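Local coordinates for protein signal transducer and activator of transcription (PDB 5OEN) that probably transduces cytokine signals to the nucleus and activates transcription there, the fragment being its four-helix coiled-coil domain, at residues Arg7-Ser21 / Val72-Leu86. The protein carries 2 engineered substitutions. Residues are numbered along the deposited sequence; the frame is centred on the assembly and turned at random.
Sequences RIQGLHVDIEFLVRS and VLDISKGLVGRLTTL
Val72 opens the second helix's side of the interface, its CG1 meeting CD1 of Leu18 roughly at a right angle, while Leu139 of helix 115-142 also packs against it. One turn on, Ile75 divides its branches between two neighbours. Its CG2 lies 3.8 Å from Leu18 CD1, whereas CD1, carried on a CG1 that stands beside the backbone N, reaches Phe17 CE2 at 3.8 Å and the Ser21 side chain. The Ser21 hydroxyl is turned back to Phe17 O in its own helix, a bond of 3.1 Å from OG. Leu18 is a knob in the hole formed by Val72, Ile75, Ser76 and Leu79; the hydroxyl of Ser76 is directed to Gln160 of helix 151-173.

Leu79 returns the interlock, inserting among Leu11, Asp14, Ile15 and Leu18, with CD1 3.8 Å from Leu18 CD2 and CD2 against the CB of Asp14. That same CD2 lies over one face of the Arg82 guanidinium, offset toward its rim. Arg82, its chain bent at chi3, presents the group's edge to Asp14: NH1 donates to the anti lone pair of OD2 in a nearly straight bond (161°), NH2 adds a weak one to the same oxygen, and the carboxylate is turned 80° from the guanidinium plane. Leu83 and Leu86 complete, with Leu79 and Arg82, the hole that receives Leu11, whose CD1 is 3.7 Å from Leu86 CD2. Thr85 CG2 touches the edge of the Arg7 guanidinium, which is salt-bridged to Glu3, and Leu86 CD2 closes on Ile8 CG2.

These antiparallel helices (155°) of the STAT coiled-coil domain are therefore joined by interlocking leucines, with one flanking salt bridge in which two guanidinium N-H bonds, one of them weak, converge on a single carboxylate oxygen, OD2.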
loop_
_atom_site.group_PDB
_atom_site.type_symbol
_atom_site.label_atom_id
_atom_site.label_comp_id
_atom_site.label_asym_id
_atom_site.label_seq_id
_atom_site.Cartn_x
_atom_site.Cartn_y
_atom_site.Cartn_z
ATOM N N ARG B 7 -3.006 21.211 23.171
ATOM C CA ARG B 7 -3.895 21.013 22.032
ATOM C C ARG B 7 -3.098 20.716 20.769
ATOM O O ARG B 7 -3.349 19.719 20.084
ATOM C CB ARG B 7 -4.793 22.238 21.835
ATOM C CG ARG B 7 -6.239 21.994 22.252
ATOM C CD ARG B 7 -7.101 23.243 22.119
ATOM N NE ARG B 7 -8.516 22.953 22.343
ATOM C CZ ARG B 7 -9.052 22.693 23.533
ATOM N NH1 ARG B 7 -8.291 22.677 24.620
ATOM N NH2 ARG B 7 -10.349 22.442 23.639
ATOM N N ILE B 8 -2.113 21.564 20.454
ATOM C CA ILE B 8 -1.253 21.316 19.297
ATOM C C ILE B 8 -0.238 20.217 19.560
ATOM O O ILE B 8 0.380 19.716 18.612
ATOM C CB ILE B 8 -0.537 22.608 18.854
ATOM C CG1 ILE B 8 0.382 23.134 19.966
ATOM C CG2 ILE B 8 -1.570 23.655 18.436
ATOM C CD1 ILE B 8 1.070 24.455 19.641
ATOM N N GLN B 9 -0.050 19.822 20.820
ATOM C CA GLN B 9 0.751 18.640 21.120
ATOM C C GLN B 9 0.138 17.401 20.478
ATOM O O GLN B 9 0.767 16.735 19.649
ATOM C CB GLN B 9 0.864 18.458 22.637
ATOM C CG GLN B 9 1.574 17.179 23.084
ATOM C CD GLN B 9 1.332 16.866 24.547
ATOM O OE1 GLN B 9 1.574 17.698 25.422
ATOM N NE2 GLN B 9 0.840 15.664 24.820
ATOM N N GLY B 10 -1.101 17.081 20.855
ATOM C CA GLY B 10 -1.750 15.877 20.371
ATOM C C GLY B 10 -2.145 15.928 18.912
ATOM O O GLY B 10 -2.356 14.873 18.304
ATOM N N LEU B 11 -2.258 17.126 18.332
ATOM C CA LEU B 11 -2.570 17.221 16.908
ATOM C C LEU B 11 -1.457 16.608 16.068
ATOM O O LEU B 11 -1.726 15.874 15.111
ATOM C CB LEU B 11 -2.810 18.680 16.515
ATOM C CG LEU B 11 -4.121 19.314 16.996
ATOM C CD1 LEU B 11 -4.169 20.785 16.617
ATOM C CD2 LEU B 11 -5.337 18.588 16.437
ATOM N N HIS B 12 -0.198 16.891 16.417
ATOM C CA HIS B 12 0.924 16.219 15.768
ATOM C C HIS B 12 0.747 14.709 15.809
ATOM O O HIS B 12 0.811 14.029 14.779
ATOM C CB HIS B 12 2.239 16.605 16.452
ATOM C CG HIS B 12 2.716 17.986 16.129
ATOM N ND1 HIS B 12 2.805 18.982 17.077
ATOM C CD2 HIS B 12 3.146 18.532 14.968
ATOM C CE1 HIS B 12 3.263 20.085 16.511
ATOM N NE2 HIS B 12 3.477 19.839 15.231
ATOM N N VAL B 13 0.526 14.166 17.008
ATOM C CA VAL B 13 0.427 12.720 17.174
ATOM C C VAL B 13 -0.711 12.158 16.333
ATOM O O VAL B 13 -0.578 11.096 15.711
ATOM C CB VAL B 13 0.255 12.377 18.665
ATOM C CG1 VAL B 13 -0.077 10.898 18.860
ATOM C CG2 VAL B 13 1.514 12.746 19.436
ATOM N N ASP B 14 -1.846 12.857 16.297
ATOM C CA ASP B 14 -3.041 12.294 15.681
ATOM C C ASP B 14 -3.058 12.461 14.166
ATOM O O ASP B 14 -3.658 11.633 13.471
ATOM C CB ASP B 14 -4.292 12.922 16.299
ATOM C CG ASP B 14 -4.560 12.416 17.706
ATOM O OD1 ASP B 14 -4.162 11.271 18.010
ATOM O OD2 ASP B 14 -5.170 13.159 18.504
ATOM N N ILE B 15 -2.422 13.504 13.629
ATOM C CA ILE B 15 -2.319 13.592 12.176
ATOM C C ILE B 15 -1.278 12.606 11.662
ATOM O O ILE B 15 -1.411 12.085 10.549
ATOM C CB ILE B 15 -2.005 15.025 11.712
ATOM C CG1 ILE B 15 -2.058 15.088 10.183
ATOM C CG2 ILE B 15 -0.635 15.475 12.202
ATOM C CD1 ILE B 15 -2.309 16.472 9.627
ATOM N N GLU B 16 -0.232 12.335 12.446
ATOM C CA GLU B 16 0.666 11.233 12.120
ATOM C C GLU B 16 -0.103 9.923 12.042
ATOM O O GLU B 16 -0.006 9.186 11.054
ATOM C CB GLU B 16 1.782 11.131 13.162
ATOM C CG GLU B 16 2.879 12.172 13.020
ATOM C CD GLU B 16 4.050 11.908 13.951
ATOM O OE1 GLU B 16 4.234 10.742 14.363
ATOM O OE2 GLU B 16 4.784 12.865 14.273
ATOM N N PHE B 17 -0.880 9.619 13.085
ATOM C CA PHE B 17 -1.707 8.417 13.074
ATOM C C PHE B 17 -2.635 8.400 11.866
ATOM O O PHE B 17 -2.847 7.348 11.251
ATOM C CB PHE B 17 -2.510 8.326 14.371
ATOM C CG PHE B 17 -3.498 7.198 14.394
ATOM C CD1 PHE B 17 -3.076 5.894 14.582
ATOM C CD2 PHE B 17 -4.849 7.442 14.231
ATOM C CE1 PHE B 17 -3.983 4.854 14.602
ATOM C CE2 PHE B 17 -5.761 6.407 14.250
ATOM C CZ PHE B 17 -5.328 5.112 14.438
ATOM N N LEU B 18 -3.201 9.556 11.510
ATOM C CA LEU B 18 -4.019 9.636 10.303
ATOM C C LEU B 18 -3.199 9.286 9.069
ATOM O O LEU B 18 -3.628 8.487 8.229
ATOM C CB LEU B 18 -4.624 11.034 10.165
ATOM C CG LEU B 18 -5.332 11.323 8.835
ATOM C CD1 LEU B 18 -6.446 10.317 8.577
ATOM C CD2 LEU B 18 -5.881 12.739 8.813
ATOM N N VAL B 19 -2.014 9.886 8.937
ATOM C CA VAL B 19 -1.156 9.592 7.794
ATOM C C VAL B 19 -0.888 8.094 7.703
ATOM O O VAL B 19 -0.855 7.518 6.608
ATOM C CB VAL B 19 0.151 10.403 7.888
ATOM C CG1 VAL B 19 1.176 9.919 6.864
ATOM C CG2 VAL B 19 -0.136 11.877 7.672
ATOM N N ARG B 20 -0.687 7.439 8.847
ATOM C CA ARG B 20 -0.485 5.994 8.844
ATOM C C ARG B 20 -1.754 5.265 8.419
ATOM O O ARG B 20 -1.696 4.313 7.633
ATOM C CB ARG B 20 -0.028 5.533 10.227
ATOM C CG ARG B 20 1.277 6.176 10.678
ATOM C CD ARG B 20 1.527 5.985 12.165
ATOM N NE ARG B 20 2.605 6.847 12.646
ATOM C CZ ARG B 20 2.992 6.929 13.916
ATOM N NH1 ARG B 20 2.394 6.199 14.850
ATOM N NH2 ARG B 20 3.983 7.744 14.255
ATOM N N SER B 21 -2.911 5.704 8.922
ATOM C CA SER B 21 -4.175 5.089 8.528
ATOM C C SER B 21 -4.395 5.202 7.026
ATOM O O SER B 21 -4.875 4.259 6.386
ATOM C CB SER B 21 -5.333 5.740 9.286
ATOM O OG SER B 21 -5.263 5.469 10.676
ATOM N N VAL B 72 -11.481 6.256 8.253
ATOM C CA VAL B 72 -10.587 7.372 7.958
ATOM C C VAL B 72 -11.339 8.693 8.055
ATOM O O VAL B 72 -10.835 9.667 8.627
ATOM C CB VAL B 72 -9.942 7.183 6.573
ATOM C CG1 VAL B 72 -9.161 8.429 6.155
ATOM C CG2 VAL B 72 -9.024 5.970 6.580
ATOM N N LEU B 73 -12.547 8.751 7.493
ATOM C CA LEU B 73 -13.358 9.958 7.613
ATOM C C LEU B 73 -13.624 10.295 9.073
ATOM O O LEU B 73 -13.563 11.464 9.470
ATOM C CB LEU B 73 -14.672 9.780 6.855
ATOM C CG LEU B 73 -14.570 9.772 5.328
ATOM C CD1 LEU B 73 -15.823 9.175 4.716
ATOM C CD2 LEU B 73 -14.342 11.180 4.802
ATOM N N ASP B 74 -13.921 9.282 9.891
ATOM C CA ASP B 74 -14.138 9.521 11.314
ATOM C C ASP B 74 -12.916 10.166 11.954
ATOM O O ASP B 74 -13.047 11.068 12.791
ATOM C CB ASP B 74 -14.482 8.209 12.020
ATOM C CG ASP B 74 -15.881 7.716 11.692
ATOM O OD1 ASP B 74 -16.605 8.410 10.945
ATOM O OD2 ASP B 74 -16.260 6.632 12.184
ATOM N N ILE B 75 -11.719 9.712 11.581
ATOM C CA ILE B 75 -10.495 10.314 12.109
ATOM C C ILE B 75 -10.400 11.771 11.676
ATOM O O ILE B 75 -10.352 12.688 12.505
ATOM C CB ILE B 75 -9.262 9.515 11.651
ATOM C CG1 ILE B 75 -9.292 8.104 12.242
ATOM C CG2 ILE B 75 -7.972 10.225 12.062
ATOM C CD1 ILE B 75 -8.349 7.140 11.555
ATOM N N SER B 76 -10.368 12.002 10.361
ATOM C CA SER B 76 -10.143 13.349 9.852
ATOM C C SER B 76 -11.261 14.303 10.253
ATOM O O SER B 76 -11.003 15.489 10.480
ATOM C CB SER B 76 -9.986 13.308 8.333
ATOM O OG SER B 76 -11.059 12.608 7.730
ATOM N N LYS B 77 -12.503 13.814 10.346
ATOM C CA LYS B 77 -13.592 14.682 10.790
ATOM C C LYS B 77 -13.381 15.122 12.234
ATOM O O LYS B 77 -13.688 16.265 12.590
ATOM C CB LYS B 77 -14.942 13.978 10.633
ATOM C CG LYS B 77 -15.419 13.225 11.876
ATOM C CD LYS B 77 -16.638 12.358 11.590
ATOM C CE LYS B 77 -17.892 13.195 11.369
ATOM N NZ LYS B 77 -19.099 12.343 11.159
ATOM N N GLY B 78 -12.858 14.231 13.078
ATOM C CA GLY B 78 -12.518 14.625 14.434
ATOM C C GLY B 78 -11.392 15.639 14.471
ATOM O O GLY B 78 -11.386 16.544 15.311
ATOM N N LEU B 79 -10.423 15.505 13.564
ATOM C CA LEU B 79 -9.347 16.487 13.481
ATOM C C LEU B 79 -9.867 17.825 12.969
ATOM O O LEU B 79 -9.561 18.880 13.539
ATOM C CB LEU B 79 -8.224 15.963 12.583
ATOM C CG LEU B 79 -7.354 14.828 13.131
ATOM C CD1 LEU B 79 -6.280 14.462 12.120
ATOM C CD2 LEU B 79 -6.719 15.202 14.465
ATOM N N VAL B 80 -10.656 17.802 11.891
ATOM C CA VAL B 80 -11.245 19.035 11.370
ATOM C C VAL B 80 -11.936 19.802 12.490
ATOM O O VAL B 80 -11.720 21.005 12.674
ATOM C CB VAL B 80 -12.220 18.718 10.220
ATOM C CG1 VAL B 80 -13.103 19.926 9.898
ATOM C CG2 VAL B 80 -11.451 18.287 8.982
ATOM N N GLY B 81 -12.787 19.113 13.252
ATOM C CA GLY B 81 -13.466 19.766 14.357
ATOM C C GLY B 81 -12.501 20.298 15.400
ATOM O O GLY B 81 -12.674 21.408 15.911
ATOM N N ARG B 82 -11.476 19.514 15.735
ATOM C CA ARG B 82 -10.491 19.965 16.712
ATOM C C ARG B 82 -9.749 21.195 16.207
ATOM O O ARG B 82 -9.568 22.173 16.942
ATOM C CB ARG B 82 -9.511 18.837 17.030
ATOM C CG ARG B 82 -9.911 17.990 18.227
ATOM C CD ARG B 82 -8.777 17.081 18.664
ATOM N NE ARG B 82 -8.849 15.765 18.039
ATOM C CZ ARG B 82 -7.853 14.883 18.036
ATOM N NH1 ARG B 82 -6.695 15.180 18.613
ATOM N NH2 ARG B 82 -8.012 13.706 17.447
ATOM N N LEU B 83 -9.309 21.161 14.948
ATOM C CA LEU B 83 -8.639 22.320 14.368
ATOM C C LEU B 83 -9.538 23.549 14.420
ATOM O O LEU B 83 -9.059 24.670 14.628
ATOM C CB LEU B 83 -8.219 22.006 12.932
ATOM C CG LEU B 83 -7.260 20.817 12.786
ATOM C CD1 LEU B 83 -7.333 20.236 11.384
ATOM C CD2 LEU B 83 -5.836 21.224 13.123
ATOM N N THR B 84 -10.848 23.357 14.245
ATOM C CA THR B 84 -11.786 24.471 14.365
ATOM C C THR B 84 -11.746 25.063 15.766
ATOM O O THR B 84 -11.614 26.281 15.938
ATOM C CB THR B 84 -13.204 24.010 14.024
ATOM O OG1 THR B 84 -13.260 23.578 12.659
ATOM C CG2 THR B 84 -14.210 25.142 14.230
ATOM N N THR B 85 -11.876 24.212 16.786
ATOM C CA THR B 85 -11.800 24.682 18.165
ATOM C C THR B 85 -10.520 25.471 18.406
ATOM O O THR B 85 -10.542 26.532 19.039
ATOM C CB THR B 85 -11.882 23.495 19.124
ATOM O OG1 THR B 85 -13.139 22.829 18.951
ATOM C CG2 THR B 85 -11.743 23.947 20.577
ATOM N N LEU B 86 -9.390 24.964 17.909
ATOM C CA LEU B 86 -8.122 25.666 18.080
ATOM C C LEU B 86 -8.149 27.020 17.379
ATOM O O LEU B 86 -7.819 28.050 17.978
ATOM C CB LEU B 86 -6.978 24.801 17.550
ATOM C CG LEU B 86 -5.565 25.383 17.639
ATOM C CD1 LEU B 86 -5.158 25.609 19.085
ATOM C CD2 LEU B 86 -4.578 24.465 16.942
#